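Local coordinates for DUF2442 domain-containing protein (Nitrosomonas europaea, PDB 2AUW), which is of unknown function but may bind DNA, and carries a DUF2442 domain, at residues V34-I39 with T72-D77; A83-Q86 with H92-F95; R117-Y122 with A126-P131. One frame throughout, in Å; residues are numbered along the deposited sequence. Where two conformers were deposited one is given.

Contact 1: V34-I39 with T72-D77; sequences VDVGDI and TEFGRD
At the junction of strand 31-35 with helix 37-42, Val36 and Ile39 meet the buried ring of Phe74. The contact is wholly apolar and small, about 123 Å² over both sides. The outer end of the ring does the touching. Phe74 CZ lies 3.6 Å from Ile39 CG2, and Phe74 CE2 lies 3.9 Å from Ile39 CG1. Ile39 thus meets the ring with both branches at its CB. Its CG1 is turned opposite to its own backbone N (chi1 -178°), which leaves CG2 between the N and the carbonyl carbon and over toward CZ. The two side chains lie alongside each other and point opposite ways. Val36 approaches more loosely, with its CB 4.1 Å from Phe74 CE1.

In one of the two conformers of Asp35, its OD1 accepts from Gly37 N at 2.8 Å. This is an Asx turn at the strand-to-helix junction. Val36 lies within it and is the N-cap residue of the helix. On the other side, Phe74 comes just before Gly75, the N-cap residue of helix 76-86. The CB of Glu73 sits over the centre of one face of the Phe74 ring, 4.3 Å above its plane. Trp82, from helix 76-86, meets the same ring edge-to-face, and the Trp69 ring stands nearly perpendicular to it. Val79 also packs on Phe74.

Contact 2: A83-Q86 with H92-F95; sequences AKEQ and HEMF
Glu85 and Met94, a selenomethionine here, reach across between two helices, and each chain passes the other on its way to the facing helix. The overlap is between chain atoms. Glu85 CG lies 3.8 Å from Met94 SE, and Glu85 OE2 lies 3.8 Å from Met94 CG. In Glu85, CG is turned opposite to the carbonyl carbon (chi1 -70°). From there the chain runs extended and carries its carboxylate to the facing helix. The Met94 chain instead bends at its last torsion (chi3 65°). Trp135 of helix 132-144 also packs on Met94.

The segments lie on two successive helices of the chain, 76-86 and 92-101, joined by a short linker. Segment 83-86 is near the end of the first, and segment 92-95 is the first turn of the second. Ser91, the last residue of that linker, ties the two together. Its OG is hydrogen-bonded to Glu85 OE2 and also to the backbone N of Met94.

Glu93 comes in beside Glu85, a like charge. Its OE1 is 4.5 Å from Glu85 OE2, and one water lies between them. That water donates to Glu85 OE2 at 2.6 Å and to Glu93 OE1 at 2.6 Å, which probably eases the repulsion of the two carboxylates. The Glu93 chain also lies against its neighbour in sequence: Glu93 CG sits 3.6 Å above the plane of the His92 ring, toward its rim. A formic acid molecule, probably from the crystallisation liquor, is bound about 4 Å from the Glu93 side chain.

Contact 3: R117-Y122 with A126-P131; sequences RRMVSY and AHKIIP
Tyr122 packs against His127 and Lys128, just beyond the end of its helix. From CB outward, one edge of Tyr122 is passed by the lysine chain, which in one of its two conformers reaches Met119 SE; its exact position is doubtful. Tyr122 CG faces His127 CB. Further out, CE1 lies over the centre of the imidazole, and CZ is 3.6 Å from His127 CD2. At the tip, OH is 3.7 Å from His127 NE2. The rings form an offset stack, centroids 4.1 Å apart and planes at 10°. His127 CG stands anti to the backbone N (chi1 -157°), which lays the imidazole alongside the tyrosine. On another side, CE2 lies over the rim of the Arg118 guanidinium, whose NH1 bonds to the carbonyl of Arg41 of the second subunit. With an alanine here in place of Tyr122, the His127 ring would probably lose this stacking partner and be freer to turn, although Phe8 also stacks on it.

Tyr122 O accepts from His127 N at 2.8 Å, in the carbonyl plane, and from Lys128 N at 3.2 Å, well above it. The His127 bond, with Ala126 N to Tyr123 O and Ala126 at positive phi, makes a Schellman motif closing helix 117-124, probably the second helix of a DNA-binding helix-turn-helix.

In the fold
From the N terminus, the three contacts follow in series; none nests in or crosses another. Contact 1 closes the longest loop, 32 residues between its segments, and ties the end of strand 31-35 and the start of helix 37-42 to the approach to helix 76-86. Contact 2 uses the far end of that same helix and spans the short linker to helix 92-101. The two touch where Asp35 O probably bonds to Gln86 NE2. Contact 3 closes the tightest turn, after helix 117-124. It meets contact 2 through Phe95, which packs on Ile130 and Val120. Contacts 1 and 3 lie on opposite sides of the chain's centre, about 23 Å apart between centres. Contact 2 lies between them, joining helix 76-86 to helix 92-101.

Contact 1: V34-I39 with T72-D77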
# COMPACT_ATOMS: atom_id res chain seq x y z
N VAL B 34 -6.62 20.23 -21.08
CA VAL B 34 -7.02 19.04 -21.84
C VAL B 34 -8.24 19.37 -22.68
O VAL B 34 -9.20 20.01 -22.20
CB VAL B 34 -7.33 17.87 -20.88
CG1 VAL B 34 -8.48 18.22 -19.95
CG2 VAL B 34 -7.61 16.53 -21.67
N ASP B 35 -8.23 18.90 -23.93
CA ASP B 35 -9.38 19.07 -24.82
C ASP B 35 -10.29 17.86 -24.67
O ASP B 35 -9.81 16.70 -24.68
CB ASP B 35 -8.90 19.20 -26.26
CG ASP B 35 -9.96 19.78 -27.18
OD1 ASP B 35 -10.99 19.14 -27.40
OD2 ASP B 35 -9.75 20.90 -27.66
N VAL B 36 -11.58 18.11 -24.50
CA VAL B 36 -12.56 17.03 -24.41
C VAL B 36 -13.59 17.08 -25.56
O VAL B 36 -14.57 16.37 -25.52
CB VAL B 36 -13.31 16.96 -23.05
CG1 VAL B 36 -12.35 16.54 -21.93
CG2 VAL B 36 -14.00 18.32 -22.72
N GLY B 37 -13.36 17.95 -26.54
CA GLY B 37 -14.30 18.18 -27.65
C GLY B 37 -14.54 16.92 -28.48
O GLY B 37 -15.68 16.59 -28.82
N ASP B 38 -13.46 16.23 -28.80
CA ASP B 38 -13.50 15.00 -29.59
C ASP B 38 -14.33 13.89 -28.90
O ASP B 38 -15.19 13.26 -29.53
CB ASP B 38 -12.07 14.50 -29.89
CG ASP B 38 -11.34 15.34 -30.96
OD1 ASP B 38 -11.99 16.10 -31.70
OD2 ASP B 38 -10.09 15.20 -31.08
N ILE B 39 -14.09 13.66 -27.61
CA ILE B 39 -14.85 12.64 -26.88
C ILE B 39 -16.32 13.01 -26.72
O ILE B 39 -17.20 12.16 -26.92
CB ILE B 39 -14.20 12.20 -25.50
CG1 ILE B 39 -15.03 11.11 -24.82
CG2 ILE B 39 -14.14 13.36 -24.55
CD1 ILE B 39 -15.12 9.78 -25.56
N THR B 72 -21.68 13.00 -13.73
CA THR B 72 -20.44 12.21 -13.61
C THR B 72 -19.88 11.73 -14.98
O THR B 72 -19.61 10.54 -15.17
CB THR B 72 -20.67 10.98 -12.69
OG1 THR B 72 -21.76 10.21 -13.22
CG2 THR B 72 -21.00 11.41 -11.27
N GLU B 73 -19.70 12.65 -15.92
CA GLU B 73 -19.39 12.25 -17.30
C GLU B 73 -18.01 11.62 -17.46
O GLU B 73 -17.89 10.56 -18.10
CB GLU B 73 -19.58 13.39 -18.29
CG GLU B 73 -21.05 13.75 -18.56
CD GLU B 73 -21.65 14.69 -17.51
OE1 GLU B 73 -22.80 15.12 -17.68
OE2 GLU B 73 -20.95 14.98 -16.52
N PHE B 74 -16.97 12.26 -16.91
CA PHE B 74 -15.61 11.70 -17.10
C PHE B 74 -14.87 11.44 -15.80
O PHE B 74 -14.64 12.38 -15.04
CB PHE B 74 -14.75 12.61 -17.95
CG PHE B 74 -15.34 12.95 -19.28
CD1 PHE B 74 -15.41 14.27 -19.68
CD2 PHE B 74 -15.79 11.96 -20.13
CE1 PHE B 74 -15.95 14.62 -20.92
CE2 PHE B 74 -16.34 12.28 -21.38
CZ PHE B 74 -16.41 13.61 -21.78
N GLY B 75 -14.45 10.18 -15.58
CA GLY B 75 -13.63 9.82 -14.40
C GLY B 75 -12.36 10.66 -14.34
O GLY B 75 -11.74 10.94 -15.38
N ARG B 76 -11.98 11.10 -13.13
CA ARG B 76 -10.78 11.97 -13.01
C ARG B 76 -9.53 11.27 -13.55
O ARG B 76 -8.69 11.90 -14.18
CB ARG B 76 -10.57 12.49 -11.57
CG ARG B 76 -10.17 11.42 -10.59
CD ARG B 76 -9.98 12.04 -9.24
NE ARG B 76 -8.94 11.39 -8.42
CZ ARG B 76 -9.10 10.26 -7.74
NH1 ARG B 76 -8.09 9.77 -7.01
NH2 ARG B 76 -10.25 9.59 -7.80
N ASP B 77 -9.46 9.94 -13.40
CA ASP B 77 -8.28 9.20 -13.84
C ASP B 77 -8.15 9.23 -15.36
O ASP B 77 -7.04 9.37 -15.89
CB ASP B 77 -8.26 7.76 -13.27
CG ASP B 77 -9.52 6.95 -13.62
OD1 ASP B 77 -10.64 7.50 -13.60
OD2 ASP B 77 -9.38 5.75 -13.93

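Contact 2: A83-Q86 with H92-F95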
# COMPACT_ATOMS: atom_id res chain seq x y z
N ALA B 83 -5.00 14.25 -20.53
CA ALA B 83 -4.22 15.47 -20.44
C ALA B 83 -2.77 15.14 -20.73
O ALA B 83 -2.08 15.87 -21.50
CB ALA B 83 -4.37 16.10 -19.03
N LYS B 84 -2.27 14.05 -20.14
CA LYS B 84 -0.88 13.61 -20.40
C LYS B 84 -0.65 13.26 -21.89
O LYS B 84 0.30 13.74 -22.54
CB LYS B 84 -0.49 12.43 -19.51
CG LYS B 84 -0.35 12.79 -18.02
CD LYS B 84 0.44 14.09 -17.84
CE LYS B 84 0.54 14.53 -16.39
NZ LYS B 84 1.72 13.88 -15.83
N GLU B 85 -1.54 12.43 -22.42
CA GLU B 85 -1.47 11.97 -23.81
C GLU B 85 -1.50 13.14 -24.80
O GLU B 85 -0.67 13.23 -25.73
CB GLU B 85 -2.59 10.96 -24.04
CG GLU B 85 -2.36 9.63 -23.28
CD GLU B 85 -3.59 8.76 -23.21
OE1 GLU B 85 -4.54 9.05 -23.97
OE2 GLU B 85 -3.63 7.78 -22.41
N GLN B 86 -2.38 14.10 -24.56
CA GLN B 86 -2.46 15.29 -25.41
C GLN B 86 -1.22 16.18 -25.35
O GLN B 86 -0.98 16.96 -26.27
CB GLN B 86 -3.72 16.10 -25.10
CG GLN B 86 -5.00 15.43 -25.53
CD GLN B 86 -6.21 16.24 -25.14
OE1 GLN B 86 -6.11 17.46 -24.93
NE2 GLN B 86 -7.35 15.58 -25.03
N HIS B 92 -0.38 6.83 -17.41
CA HIS B 92 -0.54 5.60 -16.62
C HIS B 92 -1.50 4.57 -17.27
O HIS B 92 -1.35 3.37 -17.04
CB HIS B 92 -1.04 5.95 -15.20
CG HIS B 92 -2.48 6.34 -15.16
ND1 HIS B 92 -2.93 7.58 -15.55
CD2 HIS B 92 -3.58 5.65 -14.75
CE1 HIS B 92 -4.24 7.64 -15.41
NE2 HIS B 92 -4.66 6.48 -14.93
N GLU B 93 -2.47 5.05 -18.06
CA GLU B 93 -3.37 4.16 -18.82
C GLU B 93 -2.68 3.42 -19.94
O GLU B 93 -2.90 2.24 -20.12
CB GLU B 93 -4.59 4.91 -19.35
CG GLU B 93 -5.52 5.36 -18.25
CD GLU B 93 -6.82 5.95 -18.75
OE1 GLU B 93 -7.02 6.11 -19.96
OE2 GLU B 93 -7.66 6.26 -17.91
N MSE B 94 -1.80 4.10 -20.68
CA MSE B 94 -0.99 3.44 -21.70
C MSE B 94 -0.16 2.32 -21.07
O MSE B 94 -0.07 1.20 -21.59
CB MSE B 94 -0.09 4.47 -22.41
CG MSE B 94 -0.83 5.34 -23.41
SE MSE B 94 0.22 6.87 -23.94
CE MSE B 94 1.69 5.95 -24.84
N PHE B 95 0.41 2.62 -19.90
CA PHE B 95 1.24 1.68 -19.15
C PHE B 95 0.39 0.52 -18.62
O PHE B 95 0.78 -0.66 -18.75
CB PHE B 95 1.95 2.42 -18.00
CG PHE B 95 2.95 1.57 -17.26
CD1 PHE B 95 4.23 1.35 -17.80
CD2 PHE B 95 2.63 0.98 -16.03
CE1 PHE B 95 5.19 0.56 -17.14
CE2 PHE B 95 3.58 0.19 -15.34
CZ PHE B 95 4.88 -0.01 -15.90
O HOH W 1 -5.81 6.31 -22.29

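Contact 3: R117-Y122 with A126-P131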
# COMPACT_ATOMS: atom_id res chain seq x y z
N ARG B 117 9.40 -3.66 -8.53
CA ARG B 117 7.95 -3.79 -8.45
C ARG B 117 7.33 -2.49 -7.95
O ARG B 117 6.25 -2.11 -8.41
CB ARG B 117 7.52 -4.92 -7.51
CG ARG B 117 7.97 -6.28 -7.94
CD ARG B 117 7.60 -7.28 -6.83
NE ARG B 117 6.23 -7.78 -6.93
CZ ARG B 117 5.22 -7.42 -6.13
NH1 ARG B 117 5.40 -6.51 -5.18
NH2 ARG B 117 4.03 -7.99 -6.27
N ARG B 118 8.02 -1.81 -7.02
CA ARG B 118 7.53 -0.55 -6.53
C ARG B 118 7.40 0.47 -7.66
O ARG B 118 6.40 1.18 -7.72
CB ARG B 118 8.43 0.03 -5.42
CG ARG B 118 8.00 1.42 -4.91
CD ARG B 118 9.01 1.95 -3.89
NE ARG B 118 8.49 2.92 -2.92
CZ ARG B 118 7.58 2.64 -1.98
NH1 ARG B 118 7.18 3.58 -1.13
NH2 ARG B 118 7.05 1.43 -1.91
N MSE B 119 8.40 0.53 -8.53
CA MSE B 119 8.39 1.52 -9.62
C MSE B 119 7.29 1.20 -10.63
O MSE B 119 6.64 2.11 -11.14
CB MSE B 119 9.74 1.61 -10.30
CG MSE B 119 10.69 2.52 -9.54
SE MSE B 119 10.11 4.35 -9.93
CE MSE B 119 11.97 5.11 -10.15
N VAL B 120 7.10 -0.07 -10.93
CA VAL B 120 5.95 -0.50 -11.73
C VAL B 120 4.64 0.04 -11.13
O VAL B 120 3.82 0.61 -11.84
CB VAL B 120 5.90 -2.04 -11.91
CG1 VAL B 120 4.61 -2.49 -12.64
CG2 VAL B 120 7.15 -2.52 -12.67
N SER B 121 4.43 -0.20 -9.83
CA SER B 121 3.26 0.33 -9.14
C SER B 121 3.15 1.87 -9.22
O SER B 121 2.10 2.41 -9.50
CB SER B 121 3.30 -0.09 -7.68
OG SER B 121 2.17 0.42 -7.00
N TYR B 122 4.25 2.57 -9.00
CA TYR B 122 4.22 4.04 -9.08
C TYR B 122 3.75 4.56 -10.43
O TYR B 122 2.93 5.48 -10.49
CB TYR B 122 5.57 4.65 -8.68
CG TYR B 122 5.65 4.98 -7.19
CD1 TYR B 122 5.86 6.29 -6.75
CD2 TYR B 122 5.45 3.99 -6.22
CE1 TYR B 122 5.91 6.61 -5.39
CE2 TYR B 122 5.53 4.30 -4.83
CZ TYR B 122 5.76 5.62 -4.44
OH TYR B 122 5.83 5.96 -3.09
N ALA B 126 -0.04 6.32 -11.34
CA ALA B 126 0.19 7.76 -11.64
C ALA B 126 0.82 8.50 -10.45
O ALA B 126 0.58 9.69 -10.25
CB ALA B 126 -1.12 8.47 -12.12
N HIS B 127 1.58 7.76 -9.65
CA HIS B 127 2.29 8.32 -8.48
C HIS B 127 3.62 8.93 -8.94
O HIS B 127 4.15 9.80 -8.27
CB HIS B 127 2.49 7.21 -7.42
CG HIS B 127 2.68 7.72 -6.00
ND1 HIS B 127 3.15 8.98 -5.70
CD2 HIS B 127 2.49 7.10 -4.80
CE1 HIS B 127 3.22 9.13 -4.38
NE2 HIS B 127 2.81 8.01 -3.82
N LYS B 128 4.13 8.45 -10.08
CA LYS B 128 5.32 9.00 -10.72
C LYS B 128 5.10 9.14 -12.22
O LYS B 128 4.54 8.25 -12.88
CB LYS B 128 6.54 8.11 -10.47
CG LYS B 128 7.04 8.16 -9.06
CD LYS B 128 8.46 7.62 -8.92
CE LYS B 128 9.07 8.06 -7.59
NZ LYS B 128 10.29 7.25 -7.23
N ILE B 129 5.56 10.24 -12.79
CA ILE B 129 5.43 10.37 -14.25
C ILE B 129 6.31 9.34 -14.95
O ILE B 129 7.40 9.00 -14.47
CB ILE B 129 5.67 11.82 -14.79
CG1 ILE B 129 7.15 12.12 -14.84
CG2 ILE B 129 4.88 12.87 -14.03
CD1 ILE B 129 7.67 11.85 -16.23
N ILE B 130 5.83 8.83 -16.06
CA ILE B 130 6.50 7.74 -16.76
C ILE B 130 7.49 8.29 -17.80
O ILE B 130 7.06 8.97 -18.77
CB ILE B 130 5.46 6.81 -17.42
CG1 ILE B 130 4.48 6.27 -16.36
CG2 ILE B 130 6.17 5.67 -18.16
CD1 ILE B 130 3.29 5.49 -16.93
N PRO B 131 8.79 8.03 -17.61
CA PRO B 131 9.73 8.57 -18.59
C PRO B 131 9.58 7.91 -19.98
O PRO B 131 9.15 6.75 -20.10
CB PRO B 131 11.11 8.27 -18.00
CG PRO B 131 10.89 7.74 -16.58
CD PRO B 131 9.47 7.26 -16.53